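Local coordinates for protein spore germination lipase LipC (Metagenome, PDB 6NKD) that probably hydrolyses ester bonds of lipids as a GDSL-family (SGNH) lipase, with a likely role in spore germination, at residues 98-103 against 147-152; 133-138 against 169-174. All blocks are in the same frame, centred on the assembly; numbering follows the deposited sequence.

Contact 1. Residues 98-103 against 147-152; sequences HVFLEA and DKWISG
Phe100 and Trp149 reach toward each other from neighbouring helices, so their side chains overlap flank to flank. CB of Phe100 sits over the centre of one indole face, 3.4 Å from the centroid of the six-membered ring of Trp149, a CH-pi contact only 10° off the ring normal. With CG anti to its backbone N (chi1 178°), Phe100 carries its ring onward past the five-membered ring of Trp149. The two planes are 12° from parallel, yet their centroids are 4.8 Å apart, an offset pair with little overlap. The phenyl thus runs on toward the opposing backbone, where CE2 of Phe100 comes 3.4 Å from O of Trp149. Two aliphatic side chains also meet the indole: CG1 of Val99 lies 4.1 Å from CH2 of Trp149, and CD2 of Leu101 the same distance from CD1 of Trp149. Large flat residues suit this place because the axes of segments 98-103 and 147-152 come no closer than 10.5 Å, a wide spacing that small side chains would bridge poorly. These segments, on helices 98-122 and 144-157, run in nearly the same direction, and helix 81-94 packs against both: its Leu84 and Ser87 touch Phe100, while Tyr91 meets Trp149 edge-to-face.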
loop_
_atom_site.group_PDB
_atom_site.type_symbol
_atom_site.label_atom_id
_atom_site.label_comp_id
_atom_site.label_asym_id
_atom_site.label_seq_id
_atom_site.Cartn_x
_atom_site.Cartn_y
_atom_site.Cartn_z
ATOM N N HIS A 98 7.061 26.188 24.387
ATOM C CA HIS A 98 5.626 26.181 24.629
ATOM C C HIS A 98 4.831 25.524 23.507
ATOM O O HIS A 98 3.661 25.187 23.716
ATOM C CB HIS A 98 5.132 27.621 24.835
ATOM C CG HIS A 98 3.658 27.732 25.077
ATOM N ND1 HIS A 98 3.062 27.327 26.252
ATOM C CD2 HIS A 98 2.658 28.198 24.290
ATOM C CE1 HIS A 98 1.761 27.541 26.180
ATOM N NE2 HIS A 98 1.489 28.069 25.002
ATOM N N VAL A 99 5.437 25.314 22.335
ATOM C CA VAL A 99 4.677 24.852 21.176
ATOM C C VAL A 99 4.087 23.468 21.416
ATOM O O VAL A 99 2.981 23.169 20.948
ATOM C CB VAL A 99 5.556 24.881 19.907
ATOM C CG1 VAL A 99 6.741 23.936 20.040
ATOM C CG2 VAL A 99 4.728 24.536 18.676
ATOM N N PHE A 100 4.790 22.607 22.154
ATOM C CA PHE A 100 4.254 21.276 22.410
ATOM C C PHE A 100 3.287 21.280 23.585
ATOM O O PHE A 100 2.300 20.538 23.575
ATOM C CB PHE A 100 5.385 20.277 22.662
ATOM C CG PHE A 100 4.906 18.881 22.971
ATOM C CD1 PHE A 100 4.573 18.003 21.951
ATOM C CD2 PHE A 100 4.785 18.447 24.283
ATOM C CE1 PHE A 100 4.129 16.721 22.233
ATOM C CE2 PHE A 100 4.344 17.165 24.571
ATOM C CZ PHE A 100 4.016 16.302 23.544
ATOM N N LEU A 101 3.556 22.101 24.603
ATOM C CA LEU A 101 2.664 22.157 25.756
ATOM C C LEU A 101 1.268 22.609 25.346
ATOM O O LEU A 101 0.267 22.143 25.902
ATOM C CB LEU A 101 3.239 23.083 26.827
ATOM C CG LEU A 101 4.625 22.736 27.379
ATOM C CD1 LEU A 101 4.884 23.492 28.674
ATOM C CD2 LEU A 101 4.783 21.236 27.588
ATOM N N GLU A 102 1.181 23.514 24.368
ATOM C CA GLU A 102 -0.122 23.904 23.843
ATOM C C GLU A 102 -0.755 22.767 23.049
ATOM O O GLU A 102 -1.962 22.521 23.159
ATOM C CB GLU A 102 0.013 25.155 22.974
ATOM C CG GLU A 102 -1.317 25.765 22.556
ATOM C CD GLU A 102 -1.999 26.514 23.686
ATOM O OE1 GLU A 102 -1.751 27.730 23.830
ATOM O OE2 GLU A 102 -2.775 25.885 24.437
ATOM N N ALA A 103 0.045 22.061 22.245
ATOM C CA ALA A 103 -0.478 20.927 21.490
ATOM C C ALA A 103 -0.810 19.759 22.409
ATOM O O ALA A 103 -1.829 19.083 22.221
ATOM C CB ALA A 103 0.524 20.502 20.417
ATOM N N ASP A 147 11.977 13.682 25.780
ATOM C CA ASP A 147 11.628 12.890 26.953
ATOM C C ASP A 147 10.858 13.723 27.970
ATOM O O ASP A 147 9.891 13.242 28.571
ATOM C CB ASP A 147 12.890 12.301 27.581
ATOM C CG ASP A 147 12.584 11.218 28.596
ATOM O OD1 ASP A 147 12.159 10.118 28.182
ATOM O OD2 ASP A 147 12.770 11.464 29.806
ATOM N N LYS A 148 11.272 14.976 28.171
ATOM C CA LYS A 148 10.574 15.847 29.111
ATOM C C LYS A 148 9.167 16.167 28.625
ATOM O O LYS A 148 8.215 16.167 29.415
ATOM C CB LYS A 148 11.376 17.132 29.323
ATOM C CG LYS A 148 10.742 18.127 30.284
ATOM C CD LYS A 148 11.620 19.358 30.447
ATOM C CE LYS A 148 11.083 20.296 31.519
ATOM N NZ LYS A 148 11.983 21.464 31.739
ATOM N N TRP A 149 9.017 16.439 27.327
ATOM C CA TRP A 149 7.704 16.762 26.778
ATOM C C TRP A 149 6.741 15.593 26.937
ATOM O O TRP A 149 5.595 15.768 27.367
ATOM C CB TRP A 149 7.839 17.147 25.304
ATOM C CG TRP A 149 8.152 18.596 25.071
ATOM C CD1 TRP A 149 8.222 19.583 26.010
ATOM C CD2 TRP A 149 8.431 19.219 23.811
ATOM N NE1 TRP A 149 8.528 20.783 25.413
ATOM C CE2 TRP A 149 8.660 20.587 24.063
ATOM C CE3 TRP A 149 8.507 18.755 22.494
ATOM C CZ2 TRP A 149 8.962 21.494 23.049
ATOM C CZ3 TRP A 149 8.807 19.656 21.488
ATOM C CH2 TRP A 149 9.030 21.011 21.771
ATOM N N ILE A 150 7.196 14.385 26.597
ATOM C CA ILE A 150 6.316 13.224 26.623
ATOM C C ILE A 150 6.023 12.796 28.056
ATOM O O ILE A 150 4.914 12.339 28.361
ATOM C CB ILE A 150 6.938 12.092 25.784
ATOM C CG1 ILE A 150 7.006 12.521 24.315
ATOM C CG2 ILE A 150 6.154 10.796 25.932
ATOM C CD1 ILE A 150 7.589 11.484 23.387
ATOM N N SER A 151 6.993 12.952 28.961
ATOM C CA SER A 151 6.742 12.634 30.363
ATOM C C SER A 151 5.683 13.554 30.957
ATOM O O SER A 151 4.845 13.114 31.752
ATOM C CB SER A 151 8.038 12.724 31.166
ATOM O OG SER A 151 9.013 11.820 30.674
ATOM N N GLY A 152 5.705 14.835 30.581
ATOM C CA GLY A 152 4.708 15.759 31.094
ATOM C C GLY A 152 3.316 15.453 30.575
ATOM O O GLY A 152 2.331 15.565 31.310
#

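Contact 2. Residues 133-138 against 169-174; sequences LLNLYN and IDTYAV
Leu133 and Ile169 open the contact with backbone bonds of a parallel sheet: N of Ile169 donates to O of Leu133, and O of Ile169 accepts from N of Asn135 at 3.1 Å. Where the strands end, side-chain bonds take over. OD1 of Asn135 receives N of Tyr172 at 3.1 Å, tilted 24° from the amide's carbonyl plane, and more weakly N of Thr171, so one oxygen meets two amides of the first helical turn. Asn135 holds CG between its backbone N and carbonyl carbon (chi1 60°), which swings the amide over to this turn. Its ND2 gives a straight bond to OD1 of Asp170, 3.3 Å long; this oxygen is met from above the carboxylate plane, the two flat groups standing 85° apart. OD1 of Asp170, at the N-cap position of helix 171-175, also accepts a weak capping bond from Ala173 N. OG1 of Thr171 lies 3.0 Å from both O and OD1 of Asn135, and a water links N of Asn138 to O of Tyr172.

Apolar packing fills the remainder. Leu134 and Ile169 send their side chains out together, CG of Leu134 4.0 Å from CB of Ile169, on the sheet face that helix 192-204 packs against. CB of Asn138 rests 4.0 Å from CE1 of Tyr172. The adjoining Tyr137, bonded through OH to Val188 O, lies near the probable catalytic His189 and Ser11.

A leucine in place of Asn135 would probably leave the amides of Thr171 and Tyr172 without this acceptor and OD1 of Asp170 without its side-chain donor. Asparagine suits the site by supplying acceptor and donor together: with oxygen and nitrogen both engaged, the buried amide is fixed against flipping and ties strand end to helix start.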
loop_
_atom_site.group_PDB
_atom_site.type_symbol
_atom_site.label_atom_id
_atom_site.label_comp_id
_atom_site.label_asym_id
_atom_site.label_seq_id
_atom_site.Cartn_x
_atom_site.Cartn_y
_atom_site.Cartn_z
ATOM N N LEU A 133 -6.646 3.408 27.182
ATOM C CA LEU A 133 -5.956 4.369 26.331
ATOM C C LEU A 133 -4.467 4.342 26.643
ATOM O O LEU A 133 -4.069 4.323 27.813
ATOM C CB LEU A 133 -6.526 5.777 26.516
ATOM C CG LEU A 133 -6.606 6.349 27.930
ATOM C CD1 LEU A 133 -5.414 7.251 28.214
ATOM C CD2 LEU A 133 -7.912 7.099 28.129
ATOM N N LEU A 134 -3.649 4.336 25.597
ATOM C CA LEU A 134 -2.208 4.181 25.727
ATOM C C LEU A 134 -1.528 5.540 25.657
ATOM O O LEU A 134 -1.867 6.374 24.814
ATOM C CB LEU A 134 -1.659 3.270 24.629
ATOM C CG LEU A 134 -2.321 1.900 24.482
ATOM C CD1 LEU A 134 -3.465 1.943 23.475
ATOM C CD2 LEU A 134 -1.290 0.854 24.091
ATOM N N ASN A 135 -0.563 5.758 26.547
ATOM C CA ASN A 135 0.168 7.013 26.534
ATOM C C ASN A 135 1.244 6.980 25.449
ATOM O O ASN A 135 1.351 6.033 24.664
ATOM C CB ASN A 135 0.757 7.314 27.914
ATOM C CG ASN A 135 1.720 6.242 28.408
ATOM O OD1 ASN A 135 2.299 5.486 27.628
ATOM N ND2 ASN A 135 1.901 6.183 29.721
ATOM N N LEU A 136 2.055 8.029 25.409
ATOM C CA LEU A 136 3.068 8.176 24.378
ATOM C C LEU A 136 4.413 7.650 24.862
ATOM O O LEU A 136 4.801 7.864 26.014
ATOM C CB LEU A 136 3.201 9.643 23.965
ATOM C CG LEU A 136 1.953 10.302 23.376
ATOM C CD1 LEU A 136 2.222 11.766 23.063
ATOM C CD2 LEU A 136 1.488 9.559 22.132
ATOM N N TYR A 137 5.111 6.954 23.974
ATOM C CA TYR A 137 6.493 6.569 24.206
ATOM C C TYR A 137 7.425 7.586 23.556
ATOM O O TYR A 137 7.031 8.350 22.671
ATOM C CB TYR A 137 6.770 5.167 23.656
ATOM C CG TYR A 137 6.503 5.011 22.173
ATOM C CD1 TYR A 137 7.482 5.309 21.233
ATOM C CD2 TYR A 137 5.274 4.556 21.713
ATOM C CE1 TYR A 137 7.244 5.166 19.880
ATOM C CE2 TYR A 137 5.026 4.407 20.361
ATOM C CZ TYR A 137 6.015 4.714 19.449
ATOM O OH TYR A 137 5.776 4.570 18.102
ATOM N N ASN A 138 8.678 7.590 24.007
ATOM C CA ASN A 138 9.664 8.516 23.469
ATOM C C ASN A 138 10.540 7.788 22.460
ATOM O O ASN A 138 11.443 7.037 22.859
ATOM C CB ASN A 138 10.518 9.113 24.591
ATOM C CG ASN A 138 11.553 10.094 24.075
ATOM O OD1 ASN A 138 11.392 10.679 23.004
ATOM N ND2 ASN A 138 12.627 10.275 24.835
ATOM N N ILE A 169 -2.540 3.023 29.830
ATOM C CA ILE A 169 -1.497 2.023 29.632
ATOM C C ILE A 169 -0.150 2.722 29.510
ATOM O O ILE A 169 0.011 3.661 28.721
ATOM C CB ILE A 169 -1.799 1.166 28.393
ATOM C CG1 ILE A 169 -3.191 0.542 28.516
ATOM C CG2 ILE A 169 -0.744 0.086 28.216
ATOM C CD1 ILE A 169 -3.370 -0.334 29.737
ATOM N N ASP A 170 0.826 2.262 30.295
ATOM C CA ASP A 170 2.146 2.890 30.346
ATOM C C ASP A 170 2.986 2.375 29.180
ATOM O O ASP A 170 3.876 1.533 29.327
ATOM C CB ASP A 170 2.815 2.619 31.688
ATOM C CG ASP A 170 3.975 3.555 31.961
ATOM O OD1 ASP A 170 4.283 4.400 31.092
ATOM O OD2 ASP A 170 4.576 3.450 33.052
ATOM N N THR A 171 2.681 2.896 27.987
ATOM C CA THR A 171 3.470 2.551 26.810
ATOM C C THR A 171 4.900 3.057 26.935
ATOM O O THR A 171 5.823 2.460 26.371
ATOM C CB THR A 171 2.829 3.128 25.546
ATOM O OG1 THR A 171 1.419 3.279 25.745
ATOM C CG2 THR A 171 3.073 2.205 24.364
ATOM N N TYR A 172 5.095 4.157 27.666
ATOM C CA TYR A 172 6.428 4.724 27.835
ATOM C C TYR A 172 7.360 3.739 28.531
ATOM O O TYR A 172 8.501 3.534 28.102
ATOM C CB TYR A 172 6.331 6.037 28.616
ATOM C CG TYR A 172 7.655 6.697 28.929
ATOM C CD1 TYR A 172 8.226 7.610 28.049
ATOM C CD2 TYR A 172 8.328 6.423 30.114
ATOM C CE1 TYR A 172 9.434 8.219 28.338
ATOM C CE2 TYR A 172 9.533 7.026 30.408
ATOM C CZ TYR A 172 10.082 7.923 29.519
ATOM O OH TYR A 172 11.285 8.525 29.816
ATOM N N ALA A 173 6.883 3.111 29.611
ATOM C CA ALA A 173 7.711 2.153 30.337
ATOM C C ALA A 173 8.004 0.912 29.503
ATOM O O ALA A 173 9.046 0.274 29.692
ATOM C CB ALA A 173 7.036 1.758 31.650
ATOM N N VAL A 174 7.101 0.552 28.588
ATOM C CA VAL A 174 7.331 -0.606 27.731
ATOM C C VAL A 174 8.508 -0.354 26.799
ATOM O O VAL A 174 9.368 -1.223 26.607
ATOM C CB VAL A 174 6.051 -0.950 26.945
ATOM C CG1 VAL A 174 6.353 -1.936 25.829
ATOM C CG2 VAL A 174 4.990 -1.514 27.875
HETATM O O HOH W 1 9.279 5.098 25.972
#

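The centres of contacts 1 and 2 lie 15 Å apart, and their segments alternate along the chain: 98-103, 133-138, 147-152, 169-174. Contact 2 joins the adjacent strands 130-134 and 166-169 at one side of the five-stranded parallel sheet, whereas contact 1 pairs two helices farther from the chain's centre. Helix 144-157, which follows strand 130-134, spans both. Its Asp147 probably hydrogen-bonds through OD1 to OH of Tyr172, and its Ile150 packs through CG2 and CD1 against the carbonyl oxygens of Leu136 and Tyr137, respectively. Packing thus continues from the outer helices down to the strand ends bordering the probable catalytic residues of this SGNH-type alpha/beta fold.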